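Local coordinates for protein putative aminopeptidase (PDB 5NTH) that probably removes amino-terminal residues from peptides as a manganese-dependent M17 leucyl aminopeptidase, captured here with actinonin bound, at residues A[20-25]-A[232-237]; A[26-31]-A[173-178]; A[157-162]-A[212-217]; A[161-166]-A[220-225]. One frame throughout, in Å; residues are numbered along the deposited sequence.

Contact 1 (A[20-25]-A[232-237])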
loop_
_atom_site.group_PDB
_atom_site.type_symbol
_atom_site.label_atom_id
_atom_site.label_comp_id
_atom_site.label_asym_id
_atom_site.label_seq_id
_atom_site.Cartn_x
_atom_site.Cartn_y
_atom_site.Cartn_z
ATOM N N ALA A 20 -31.620 30.602 -7.090
ATOM C CA ALA A 20 -31.933 30.157 -8.448
ATOM C C ALA A 20 -31.830 28.654 -8.609
ATOM O O ALA A 20 -32.667 28.059 -9.286
ATOM C CB ALA A 20 -31.019 30.831 -9.465
ATOM N N TYR A 21 -30.801 28.045 -8.031
ATOM C CA TYR A 21 -30.678 26.583 -8.035
ATOM C C TYR A 21 -31.895 25.936 -7.371
ATOM O O TYR A 21 -32.409 24.916 -7.848
ATOM C CB TYR A 21 -29.408 26.095 -7.325
ATOM C CG TYR A 21 -29.362 24.603 -7.248
ATOM C CD1 TYR A 21 -28.925 23.839 -8.330
ATOM C CD2 TYR A 21 -29.858 23.948 -6.134
ATOM C CE1 TYR A 21 -28.945 22.452 -8.282
ATOM C CE2 TYR A 21 -29.877 22.556 -6.061
ATOM C CZ TYR A 21 -29.409 21.816 -7.128
ATOM O OH TYR A 21 -29.445 20.456 -7.027
ATOM N N VAL A 22 -32.353 26.530 -6.275
ATOM C CA VAL A 22 -33.531 26.023 -5.580
ATOM C C VAL A 22 -34.705 26.027 -6.541
ATOM O O VAL A 22 -35.353 25.001 -6.723
ATOM C CB VAL A 22 -33.824 26.848 -4.328
ATOM C CG1 VAL A 22 -35.192 26.529 -3.751
ATOM C CG2 VAL A 22 -32.755 26.576 -3.277
ATOM N N GLN A 23 -34.931 27.157 -7.205
ATOM C CA GLN A 23 -36.039 27.273 -8.166
ATOM C C GLN A 23 -36.044 26.208 -9.236
ATOM O O GLN A 23 -37.113 25.698 -9.606
ATOM C CB GLN A 23 -36.062 28.655 -8.843
ATOM C CG GLN A 23 -36.504 29.774 -7.931
ATOM C CD GLN A 23 -37.615 29.323 -7.030
ATOM O OE1 GLN A 23 -37.426 29.165 -5.812
ATOM N NE2 GLN A 23 -38.770 29.033 -7.628
ATOM N N THR A 24 -34.865 25.868 -9.734
ATOM C CA THR A 24 -34.793 24.910 -10.832
ATOM C C THR A 24 -35.224 23.558 -10.303
ATOM O O THR A 24 -35.828 22.764 -11.025
ATOM C CB THR A 24 -33.390 24.797 -11.423
ATOM O OG1 THR A 24 -32.507 24.258 -10.433
ATOM C CG2 THR A 24 -32.879 26.173 -11.894
ATOM N N CYS A 25 -34.914 23.324 -9.030
ATOM C CA CYS A 25 -35.319 22.118 -8.319
ATOM C C CYS A 25 -36.792 22.073 -7.882
ATOM O O CYS A 25 -37.432 21.035 -7.986
ATOM C CB CYS A 25 -34.405 21.922 -7.105
ATOM S SG CYS A 25 -32.781 21.301 -7.545
ATOM N N TYR A 232 -30.840 21.432 0.475
ATOM C CA TYR A 232 -31.656 20.226 0.389
ATOM C C TYR A 232 -32.893 20.361 1.275
ATOM O O TYR A 232 -33.978 19.973 0.872
ATOM C CB TYR A 232 -30.854 19.021 0.837
ATOM C CG TYR A 232 -31.298 17.686 0.312
ATOM C CD1 TYR A 232 -32.571 17.479 -0.230
ATOM C CD2 TYR A 232 -30.433 16.600 0.379
ATOM C CE1 TYR A 232 -32.949 16.240 -0.703
ATOM C CE2 TYR A 232 -30.795 15.354 -0.093
ATOM C CZ TYR A 232 -32.053 15.163 -0.630
ATOM O OH TYR A 232 -32.418 13.896 -1.106
ATOM N N ALA A 233 -32.745 20.934 2.466
ATOM C CA ALA A 233 -33.912 21.160 3.351
ATOM C C ALA A 233 -34.900 22.233 2.866
ATOM O O ALA A 233 -36.120 22.099 3.010
ATOM C CB ALA A 233 -33.447 21.526 4.742
ATOM N N GLU A 234 -34.376 23.316 2.324
ATOM C CA GLU A 234 -35.237 24.345 1.774
ATOM C C GLU A 234 -36.102 23.790 0.604
ATOM O O GLU A 234 -37.261 24.199 0.411
ATOM C CB GLU A 234 -34.372 25.508 1.329
ATOM C CG GLU A 234 -35.127 26.787 1.059
ATOM C CD GLU A 234 -34.207 27.831 0.477
ATOM O OE1 GLU A 234 -33.244 28.252 1.176
ATOM O OE2 GLU A 234 -34.429 28.188 -0.699
ATOM N N ILE A 235 -35.519 22.856 -0.150
ATOM C CA ILE A 235 -36.155 22.260 -1.290
ATOM C C ILE A 235 -37.296 21.406 -0.783
ATOM O O ILE A 235 -38.435 21.544 -1.239
ATOM C CB ILE A 235 -35.172 21.428 -2.151
ATOM C CG1 ILE A 235 -34.294 22.343 -3.014
ATOM C CG2 ILE A 235 -35.910 20.512 -3.117
ATOM C CD1 ILE A 235 -33.158 21.648 -3.750
ATOM N N ALA A 236 -36.979 20.539 0.170
ATOM C CA ALA A 236 -37.966 19.671 0.805
ATOM C C ALA A 236 -39.141 20.471 1.365
ATOM O O ALA A 236 -40.290 20.081 1.167
ATOM C CB ALA A 236 -37.323 18.825 1.896
ATOM N N ALA A 237 -38.862 21.604 2.011
ATOM C CA ALA A 237 -39.930 22.517 2.443
ATOM C C ALA A 237 -40.849 22.966 1.280
ATOM O O ALA A 237 -42.062 22.777 1.350
ATOM C CB ALA A 237 -39.349 23.721 3.161
#

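Contact 2 (A[26-31]-A[173-178])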
loop_
_atom_site.group_PDB
_atom_site.type_symbol
_atom_site.label_atom_id
_atom_site.label_comp_id
_atom_site.label_asym_id
_atom_site.label_seq_id
_atom_site.Cartn_x
_atom_site.Cartn_y
_atom_site.Cartn_z
ATOM N N THR A 26 -37.312 23.183 -7.371
ATOM C CA THR A 26 -38.699 23.223 -6.918
ATOM C C THR A 26 -39.745 23.298 -8.046
ATOM O O THR A 26 -40.834 22.827 -7.852
ATOM C CB THR A 26 -38.973 24.339 -5.882
ATOM O OG1 THR A 26 -38.870 25.624 -6.491
ATOM C CG2 THR A 26 -37.998 24.261 -4.712
ATOM N N ASN A 27 -39.429 23.872 -9.201
ATOM C CA ASN A 27 -40.347 23.831 -10.346
ATOM C C ASN A 27 -39.976 22.799 -11.404
ATOM O O ASN A 27 -40.483 22.840 -12.526
ATOM C CB ASN A 27 -40.412 25.195 -11.030
ATOM C CG ASN A 27 -40.724 26.308 -10.062
ATOM O OD1 ASN A 27 -39.902 27.207 -9.856
ATOM N ND2 ASN A 27 -41.910 26.249 -9.441
ATOM N N PHE A 28 -39.111 21.858 -11.060
ATOM C CA PHE A 28 -38.592 20.926 -12.046
ATOM C C PHE A 28 -39.690 20.191 -12.807
ATOM O O PHE A 28 -40.635 19.709 -12.204
ATOM C CB PHE A 28 -37.687 19.901 -11.360
ATOM C CG PHE A 28 -36.922 19.076 -12.310
ATOM C CD1 PHE A 28 -35.731 19.521 -12.788
ATOM C CD2 PHE A 28 -37.429 17.885 -12.768
ATOM C CE1 PHE A 28 -35.021 18.769 -13.701
ATOM C CE2 PHE A 28 -36.743 17.121 -13.673
ATOM C CZ PHE A 28 -35.532 17.569 -14.150
ATOM N N LYS A 29 -39.547 20.103 -14.124
ATOM C CA LYS A 29 -40.319 19.167 -14.928
ATOM C C LYS A 29 -39.412 18.342 -15.795
ATOM O O LYS A 29 -38.417 18.834 -16.318
ATOM C CB LYS A 29 -41.312 19.903 -15.813
ATOM C CG LYS A 29 -42.386 20.590 -14.988
ATOM C CD LYS A 29 -43.479 21.244 -15.840
ATOM C CE LYS A 29 -44.512 21.983 -14.969
ATOM N NZ LYS A 29 -43.931 23.106 -14.148
ATOM N N SER A 30 -39.774 17.084 -16.004
ATOM C CA SER A 30 -39.001 16.276 -16.923
ATOM C C SER A 30 -39.081 16.906 -18.313
ATOM O O SER A 30 -39.802 17.883 -18.540
ATOM C CB SER A 30 -39.463 14.809 -16.948
ATOM O OG SER A 30 -40.213 14.465 -18.096
ATOM N N ASN A 31 -38.328 16.343 -19.237
ATOM C CA ASN A 31 -38.405 16.770 -20.612
ATOM C C ASN A 31 -38.810 15.614 -21.457
ATOM O O ASN A 31 -38.333 15.456 -22.583
ATOM C CB ASN A 31 -37.063 17.356 -21.079
ATOM C CG ASN A 31 -35.936 16.314 -21.164
ATOM O OD1 ASN A 31 -36.015 15.174 -20.621
ATOM N ND2 ASN A 31 -34.865 16.708 -21.854
ATOM N N ALA A 173 -28.289 28.863 -13.561
ATOM C CA ALA A 173 -28.626 27.971 -12.434
ATOM C C ALA A 173 -28.252 26.517 -12.640
ATOM O O ALA A 173 -28.929 25.628 -12.173
ATOM C CB ALA A 173 -30.107 28.100 -12.093
ATOM N N TYR A 174 -27.172 26.269 -13.347
ATOM C CA TYR A 174 -26.719 24.903 -13.553
ATOM C C TYR A 174 -27.822 23.999 -14.158
ATOM O O TYR A 174 -27.861 22.809 -13.903
ATOM C CB TYR A 174 -26.162 24.328 -12.214
ATOM C CG TYR A 174 -25.049 25.169 -11.611
ATOM C CD1 TYR A 174 -25.344 26.302 -10.855
ATOM C CD2 TYR A 174 -23.697 24.851 -11.811
ATOM C CE1 TYR A 174 -24.332 27.093 -10.301
ATOM C CE2 TYR A 174 -22.676 25.639 -11.267
ATOM C CZ TYR A 174 -23.000 26.768 -10.513
ATOM O OH TYR A 174 -22.052 27.601 -9.972
ATOM N N MET A 175 -28.706 24.565 -14.967
ATOM C CA MET A 175 -29.866 23.844 -15.445
ATOM C C MET A 175 -29.941 23.912 -16.948
ATOM O O MET A 175 -30.127 24.982 -17.488
ATOM C CB MET A 175 -31.116 24.493 -14.894
ATOM C CG MET A 175 -32.411 23.941 -15.454
ATOM S SD MET A 175 -32.649 22.255 -14.880
ATOM C CE MET A 175 -34.440 22.122 -15.061
ATOM N N LYS A 176 -29.860 22.763 -17.603
ATOM C CA LYS A 176 -29.971 22.670 -19.037
ATOM C C LYS A 176 -30.989 21.602 -19.418
ATOM O O LYS A 176 -30.906 20.482 -18.979
ATOM C CB LYS A 176 -28.628 22.316 -19.620
ATOM C CG LYS A 176 -28.527 22.405 -21.130
ATOM C CD LYS A 176 -27.114 22.006 -21.531
ATOM C CE LYS A 176 -27.030 21.369 -22.903
ATOM N NZ LYS A 176 -26.600 22.360 -23.925
ATOM N N GLN A 177 -31.954 21.991 -20.236
ATOM C CA GLN A 177 -33.008 21.120 -20.768
ATOM C C GLN A 177 -33.305 21.623 -22.184
ATOM O O GLN A 177 -34.324 22.260 -22.463
ATOM C CB GLN A 177 -34.250 21.143 -19.878
ATOM C CG GLN A 177 -34.072 20.287 -18.634
ATOM C CD GLN A 177 -35.395 19.839 -18.035
ATOM O OE1 GLN A 177 -36.318 20.642 -17.872
ATOM N NE2 GLN A 177 -35.485 18.548 -17.683
ATOM N N ALA A 178 -32.329 21.356 -23.038
ATOM C CA ALA A 178 -32.188 21.995 -24.331
ATOM C C ALA A 178 -33.027 21.268 -25.330
ATOM O O ALA A 178 -33.560 21.866 -26.255
ATOM C CB ALA A 178 -30.727 21.966 -24.774
#

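Contact 3 (A[157-162]-A[212-217])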
loop_
_atom_site.group_PDB
_atom_site.type_symbol
_atom_site.label_atom_id
_atom_site.label_comp_id
_atom_site.label_asym_id
_atom_site.label_seq_id
_atom_site.Cartn_x
_atom_site.Cartn_y
_atom_site.Cartn_z
ATOM N N ARG A 157 -34.308 8.490 -17.487
ATOM C CA ARG A 157 -33.012 8.428 -16.841
ATOM C C ARG A 157 -31.913 8.453 -17.868
ATOM O O ARG A 157 -30.754 8.582 -17.474
ATOM C CB ARG A 157 -32.874 7.162 -15.973
ATOM C CG ARG A 157 -32.657 5.890 -16.772
ATOM C CD ARG A 157 -32.491 4.677 -15.876
ATOM N NE ARG A 157 -32.407 3.451 -16.675
ATOM C CZ ARG A 157 -32.582 2.203 -16.228
ATOM N NH1 ARG A 157 -32.841 1.981 -14.943
ATOM N NH2 ARG A 157 -32.488 1.160 -17.072
ATOM N N ALA A 158 -32.260 8.281 -19.152
ATOM C CA ALA A 158 -31.276 8.206 -20.234
ATOM C C ALA A 158 -31.130 9.515 -21.015
ATOM O O ALA A 158 -30.339 9.607 -21.945
ATOM C CB ALA A 158 -31.592 7.050 -21.161
ATOM N N ALA A 159 -31.858 10.535 -20.597
ATOM C CA ALA A 159 -31.795 11.816 -21.254
ATOM C C ALA A 159 -30.538 12.500 -20.830
ATOM O O ALA A 159 -30.032 12.225 -19.757
ATOM C CB ALA A 159 -32.988 12.668 -20.851
ATOM N N PRO A 160 -30.060 13.444 -21.638
ATOM C CA PRO A 160 -28.946 14.275 -21.159
ATOM C C PRO A 160 -29.298 14.959 -19.840
ATOM O O PRO A 160 -30.413 15.456 -19.688
ATOM C CB PRO A 160 -28.718 15.316 -22.293
ATOM C CG PRO A 160 -29.639 14.939 -23.415
ATOM C CD PRO A 160 -30.667 13.959 -22.885
ATOM N N HIS A 161 -28.344 15.000 -18.912
ATOM C CA HIS A 161 -28.635 15.389 -17.521
ATOM C C HIS A 161 -28.840 16.878 -17.380
ATOM O O HIS A 161 -28.171 17.635 -18.037
ATOM C CB HIS A 161 -27.514 14.928 -16.586
ATOM C CG HIS A 161 -27.410 13.442 -16.474
ATOM N ND1 HIS A 161 -27.051 12.803 -15.311
ATOM C CD2 HIS A 161 -27.664 12.464 -17.378
ATOM C CE1 HIS A 161 -27.075 11.500 -15.509
ATOM N NE2 HIS A 161 -27.436 11.270 -16.755
ATOM N N SER A 162 -29.749 17.281 -16.500
ATOM C CA SER A 162 -30.085 18.682 -16.329
ATOM C C SER A 162 -29.056 19.499 -15.579
ATOM O O SER A 162 -28.981 20.699 -15.790
ATOM C CB SER A 162 -31.458 18.845 -15.678
ATOM O OG SER A 162 -31.445 18.592 -14.298
ATOM N N SER A 212 -39.976 12.901 -11.427
ATOM C CA SER A 212 -39.321 12.445 -10.216
ATOM C C SER A 212 -37.984 11.744 -10.462
ATOM O O SER A 212 -37.060 11.935 -9.689
ATOM C CB SER A 212 -40.227 11.531 -9.359
ATOM O OG SER A 212 -40.979 12.286 -8.411
ATOM N N VAL A 213 -37.879 10.898 -11.473
ATOM C CA VAL A 213 -36.600 10.246 -11.739
ATOM C C VAL A 213 -35.550 11.339 -12.046
ATOM O O VAL A 213 -34.469 11.388 -11.457
ATOM C CB VAL A 213 -36.690 9.277 -12.925
ATOM C CG1 VAL A 213 -35.327 8.988 -13.515
ATOM C CG2 VAL A 213 -37.332 7.978 -12.529
ATOM N N GLN A 214 -35.886 12.231 -12.959
ATOM C CA GLN A 214 -34.984 13.319 -13.299
ATOM C C GLN A 214 -34.686 14.351 -12.203
ATOM O O GLN A 214 -33.576 14.881 -12.167
ATOM C CB GLN A 214 -35.481 14.025 -14.541
ATOM C CG GLN A 214 -35.114 13.227 -15.763
ATOM C CD GLN A 214 -35.593 13.875 -17.011
ATOM O OE1 GLN A 214 -36.235 14.899 -16.952
ATOM N NE2 GLN A 214 -35.291 13.282 -18.145
ATOM N N LEU A 215 -35.650 14.663 -11.345
ATOM C CA LEU A 215 -35.345 15.499 -10.189
ATOM C C LEU A 215 -34.312 14.748 -9.339
ATOM O O LEU A 215 -33.362 15.317 -8.816
ATOM C CB LEU A 215 -36.582 15.794 -9.358
ATOM C CG LEU A 215 -36.311 16.535 -8.064
ATOM C CD1 LEU A 215 -35.363 17.712 -8.231
ATOM C CD2 LEU A 215 -37.601 17.021 -7.459
ATOM N N CYS A 216 -34.478 13.445 -9.255
ATOM C CA CYS A 216 -33.551 12.634 -8.519
ATOM C C CYS A 216 -32.145 12.691 -9.111
ATOM O O CYS A 216 -31.185 12.883 -8.375
ATOM C CB CYS A 216 -34.063 11.207 -8.428
ATOM S SG CYS A 216 -33.021 10.246 -7.374
ATOM N N GLN A 217 -32.017 12.557 -10.423
ATOM C CA GLN A 217 -30.708 12.701 -11.060
ATOM C C GLN A 217 -30.079 14.089 -10.807
ATOM O O GLN A 217 -28.869 14.187 -10.687
ATOM C CB GLN A 217 -30.779 12.455 -12.557
ATOM C CG GLN A 217 -31.200 11.060 -12.974
ATOM C CD GLN A 217 -31.284 10.925 -14.498
ATOM O OE1 GLN A 217 -32.126 11.548 -15.113
ATOM N NE2 GLN A 217 -30.406 10.120 -15.104
HETATM O O HOH W 1 -31.569 12.997 -17.440
HETATM O O HOH W 2 -31.885 15.993 -14.039
#

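Contact 4 (A[161-166]-A[220-225])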
loop_
_atom_site.group_PDB
_atom_site.type_symbol
_atom_site.label_atom_id
_atom_site.label_comp_id
_atom_site.label_asym_id
_atom_site.label_seq_id
_atom_site.Cartn_x
_atom_site.Cartn_y
_atom_site.Cartn_z
ATOM N N HIS A 161 -28.344 15.000 -18.912
ATOM C CA HIS A 161 -28.635 15.389 -17.521
ATOM C C HIS A 161 -28.840 16.878 -17.380
ATOM O O HIS A 161 -28.171 17.635 -18.037
ATOM C CB HIS A 161 -27.514 14.928 -16.586
ATOM C CG HIS A 161 -27.410 13.442 -16.474
ATOM N ND1 HIS A 161 -27.051 12.803 -15.311
ATOM C CD2 HIS A 161 -27.664 12.464 -17.378
ATOM C CE1 HIS A 161 -27.075 11.500 -15.509
ATOM N NE2 HIS A 161 -27.436 11.270 -16.755
ATOM N N SER A 162 -29.749 17.281 -16.500
ATOM C CA SER A 162 -30.085 18.682 -16.329
ATOM C C SER A 162 -29.056 19.499 -15.579
ATOM O O SER A 162 -28.981 20.699 -15.790
ATOM C CB SER A 162 -31.458 18.845 -15.678
ATOM O OG SER A 162 -31.445 18.592 -14.298
ATOM N N TYR A 163 -28.311 18.871 -14.672
ATOM C CA TYR A 163 -27.208 19.549 -14.003
ATOM C C TYR A 163 -25.998 19.570 -14.908
ATOM O O TYR A 163 -25.459 18.498 -15.273
ATOM C CB TYR A 163 -26.805 18.912 -12.658
ATOM C CG TYR A 163 -25.694 19.716 -11.985
ATOM C CD1 TYR A 163 -26.002 20.804 -11.189
ATOM C CD2 TYR A 163 -24.335 19.432 -12.207
ATOM C CE1 TYR A 163 -25.006 21.576 -10.617
ATOM C CE2 TYR A 163 -23.327 20.195 -11.611
ATOM C CZ TYR A 163 -23.673 21.275 -10.822
ATOM O OH TYR A 163 -22.723 22.085 -10.200
ATOM N N THR A 164 -25.561 20.790 -15.230
ATOM C CA THR A 164 -24.278 21.028 -15.924
ATOM C C THR A 164 -23.779 22.447 -15.622
ATOM O O THR A 164 -24.571 23.333 -15.294
ATOM C CB THR A 164 -24.410 20.754 -17.448
ATOM O OG1 THR A 164 -23.121 20.692 -18.069
ATOM C CG2 THR A 164 -25.235 21.802 -18.108
ATOM N N ALA A 165 -22.460 22.625 -15.674
ATOM C CA ALA A 165 -21.820 23.966 -15.665
ATOM C C ALA A 165 -21.019 24.279 -16.952
ATOM O O ALA A 165 -20.422 25.368 -17.080
ATOM C CB ALA A 165 -20.947 24.132 -14.427
ATOM N N LYS A 166 -21.029 23.351 -17.910
ATOM C CA LYS A 166 -20.439 23.602 -19.227
ATOM C C LYS A 166 -20.924 24.901 -19.852
ATOM O O LYS A 166 -22.096 25.265 -19.730
ATOM C CB LYS A 166 -20.796 22.510 -20.232
ATOM C CG LYS A 166 -20.283 21.122 -19.897
ATOM C CD LYS A 166 -20.030 20.358 -21.193
ATOM C CE LYS A 166 -20.056 18.850 -21.019
ATOM N NZ LYS A 166 -18.818 18.348 -20.373
ATOM N N VAL A 220 -28.858 14.399 -6.990
ATOM C CA VAL A 220 -27.686 13.538 -6.821
ATOM C C VAL A 220 -26.462 14.135 -7.488
ATOM O O VAL A 220 -25.438 14.320 -6.842
ATOM C CB VAL A 220 -27.954 12.103 -7.330
ATOM C CG1 VAL A 220 -26.685 11.288 -7.410
ATOM C CG2 VAL A 220 -28.921 11.396 -6.396
ATOM N N ASP A 221 -26.605 14.435 -8.775
ATOM C CA ASP A 221 -25.538 15.038 -9.607
ATOM C C ASP A 221 -24.989 16.325 -9.052
ATOM O O ASP A 221 -23.804 16.557 -9.200
ATOM C CB ASP A 221 -26.026 15.376 -11.019
ATOM C CG ASP A 221 -25.915 14.210 -12.013
ATOM O OD1 ASP A 221 -25.257 13.182 -11.743
ATOM O OD2 ASP A 221 -26.488 14.360 -13.128
ATOM N N THR A 222 -25.833 17.175 -8.452
ATOM C CA THR A 222 -25.363 18.464 -7.930
ATOM C C THR A 222 -24.265 18.274 -6.879
ATOM O O THR A 222 -24.412 17.456 -5.966
ATOM C CB THR A 222 -26.476 19.260 -7.274
ATOM O OG1 THR A 222 -27.533 19.422 -8.206
ATOM C CG2 THR A 222 -26.011 20.630 -6.873
ATOM N N PRO A 223 -23.154 19.017 -6.994
ATOM C CA PRO A 223 -22.164 18.919 -5.947
ATOM C C PRO A 223 -22.617 19.582 -4.635
ATOM O O PRO A 223 -23.517 20.411 -4.643
ATOM C CB PRO A 223 -20.977 19.637 -6.543
ATOM C CG PRO A 223 -21.560 20.602 -7.493
ATOM C CD PRO A 223 -22.742 19.928 -8.061
ATOM N N PRO A 224 -21.991 19.214 -3.514
ATOM C CA PRO A 224 -22.306 19.682 -2.162
ATOM C C PRO A 224 -21.946 21.103 -1.843
ATOM O O PRO A 224 -22.469 21.667 -0.893
ATOM C CB PRO A 224 -21.497 18.767 -1.271
ATOM C CG PRO A 224 -20.469 18.150 -2.144
ATOM C CD PRO A 224 -20.856 18.286 -3.549
ATOM N N CYS A 225 -21.048 21.683 -2.623
ATOM C CA CYS A 225 -20.830 23.141 -2.571
ATOM C C CYS A 225 -22.128 23.884 -2.856
ATOM O O CYS A 225 -22.271 25.027 -2.470
ATOM C CB CYS A 225 -19.732 23.590 -3.559
ATOM S SG CYS A 225 -19.937 23.076 -5.305
HETATM O O HOH W 3 -28.801 16.042 -13.518
#

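Contact 1 (A[20-25]-A[232-237])
Ile-235 reaches across from helix 229-243 to Tyr-21, Val-22 and Cys-25 on helix 12-26. From CB the chain leaves with CG1 beside the backbone N (chi1 -77°), and the next bond is stretched out, carrying the methyl to the other helix. CG1 comes first against Cys-25 CB at 4.1 Å, with Val-22 CG1 a little farther off. CD1 goes deepest: it lies 3.6 Å from Cys-25 CB, 3.8 Å from Cys-25 SG and 4.1 Å from Tyr-21 CE2, meeting that ring obliquely. This is a helix-helix contact between the N-terminal helix and one in the catalytic domain, with segment axes 10.0 Å apart and crossing at -43°. At that spacing a long, branched isoleucine can span the distance between the helices, while the compact cysteine gives its methyl room. Tyr-21 OH bonds to Thr-222 OG1. Glu-234, one residue before the isoleucine, is extended, so that OE2 rests against both methyls of Val-22, 3.5 Å from CG2. While the valine methyls lie against OE2, OE1 forms a salt bridge with Arg-6, and Ile-235 also packs on Leu-219 of helix 203-221.

Contact 2 (A[26-31]-A[173-178])
Two loop segments that run into neighbouring parallel strands, 32-34 and 181-185, meet here at the margin of the six-stranded mixed sheet of the N-terminal part, and Phe-28, Met-175 and Gln-177 carry most of the contact. Phe-28 turns its ring towards 173-178, CG lying opposite the backbone N (chi1 -169°). Gln-214, Ser-162 and Tyr-239 also touch the phenylalanine, so a large flat apolar group is apt at this junction. Beside the ring, the side chain of Gln-177 runs out towards the 26-31 backbone, its amide plane turned 42° from that of the ring. The carboxamide carbon CD of Gln-177 lies 3.6 Å from Lys-29 O, which brings a polar group up to a backbone carbonyl. Farther along, Asn-31 faces the same glutamine with its amide plane nearly parallel, 10° away. The asparagine is itself held at OD1 by Gln-214 NE2, and its backbone pairs with that of Leu-181, at the start of strand 181-185. Next to Met-175, Tyr-174 packs on Val-375 of a second subunit. Methionine suits the remaining place because its flexible chain, bent at chi2, can bring its terminal methyl obliquely to the ring: Met-175 CE is 3.7 Å from both Phe-28 CD1 and Phe-28 CE1.

Contact 3 (A[157-162]-A[212-217])
Gln-217 NE2 is gripped by two backbone carbonyls, donating to Arg-157 O at 2.8 Å across the contact and also to Ala-523 O. The bond to Arg-157 is short but bent, 139° at the hydrogen; the nitrogen approaches with a C=O...N angle of 116°, tilted out of the carbonyl plane. The other end of the same amide is used too: a water donates to Gln-217 OE1 at 2.8 Å and to Ala-159 O at 2.9 Å. Thus a single glutamine, with both a donor and an acceptor at its tip, serves one carbonyl of the irregular 157-162 loop directly and a second through the water, and its rotation is fixed. His-161 lays one face of its ring over the glutamine CD, the two planes 49° apart, while its ND1 turns to Asp-221. A second water joins the loop to the helix backbone, 2.6 Å from Ser-162 OG and donating to Gln-214 O at 2.8 Å. The apolar part of the contact is slight: Arg-157 CB sits 3.9 Å from Val-213 CG1, and Ala-159 CB lies 3.6 Å from Gln-214 NE2, which bonds to Ala-156 O. The arginine then leads away, its guanidinium bonding to Ser-121 OG and Gly-453 O. The contact joins the loop after helix 148-156, in the N-terminal domain, to helix 203-221, which also packs against helices 323-341 and 528-536 of the catalytic domain.

Contact 4 (A[161-166]-A[220-225])
Where helix 203-221 ends, Asp-221 meets His-161 in a His-carboxylate hydrogen bond, and just beyond it Tyr-163 packs on the turn that leaves the helix, tying the loop of the N-terminal domain to the catalytic domain. The tight part is the tyrosine. With CG opposite the backbone N (chi1 -177°), its ring extends along the 221-223 backbone, and Thr-222 CA stands over the centre of one face in a CH-pi contact, 4.1 Å from the centroid. Pro-223 follows, its CD 3.2 Å from Tyr-163 CZ, so the phenol end of the ring is snugly packed. Proline fits where the chain has left the helix, since it offers no N-H that would need a partner and presents a rigid apolar edge. The ring also meets that of Tyr-174 almost parallel. The looser side lies farther along both segments: Thr-164 to Lys-166 and Pro-224 to Cys-225 do not touch one another, and Lys-166, an exposed residue, and Pro-224 pack instead on a second subunit. At the other end the polar grip is precise. His-161 ND1 donates to Asp-221 OD2 at 2.7 Å and 168°, in the ring plane and on the syn lone pair, which probably favours the proton on ND1. Asp-221 OD1 takes Ala-523 N, and a water donates to Asp-221 OD2 at 2.9 Å while accepting from Tyr-163 N at 3.1 Å.

From the N terminus, helix 12-26 opens the widest loop, which contact 1 closes at helix 229-243, and the other three contacts are nested within it. The chain then leaves that helix through 26-31, which contact 2 pairs with 173-178 just ahead of strand 181-185. Before reaching that point it passes 157-166, from which contacts 3 and 4 both start, and both end on or just beyond helix 203-221; contact 2 therefore crosses each of them. Direct touches join the set: Lys-176 N with Ser-162 O, and Tyr-21 OH with Thr-222 OG1. Together they bring the N-terminal helix, the loops before strands 32-34 and 181-185 and the catalytic domain around helix 203-221.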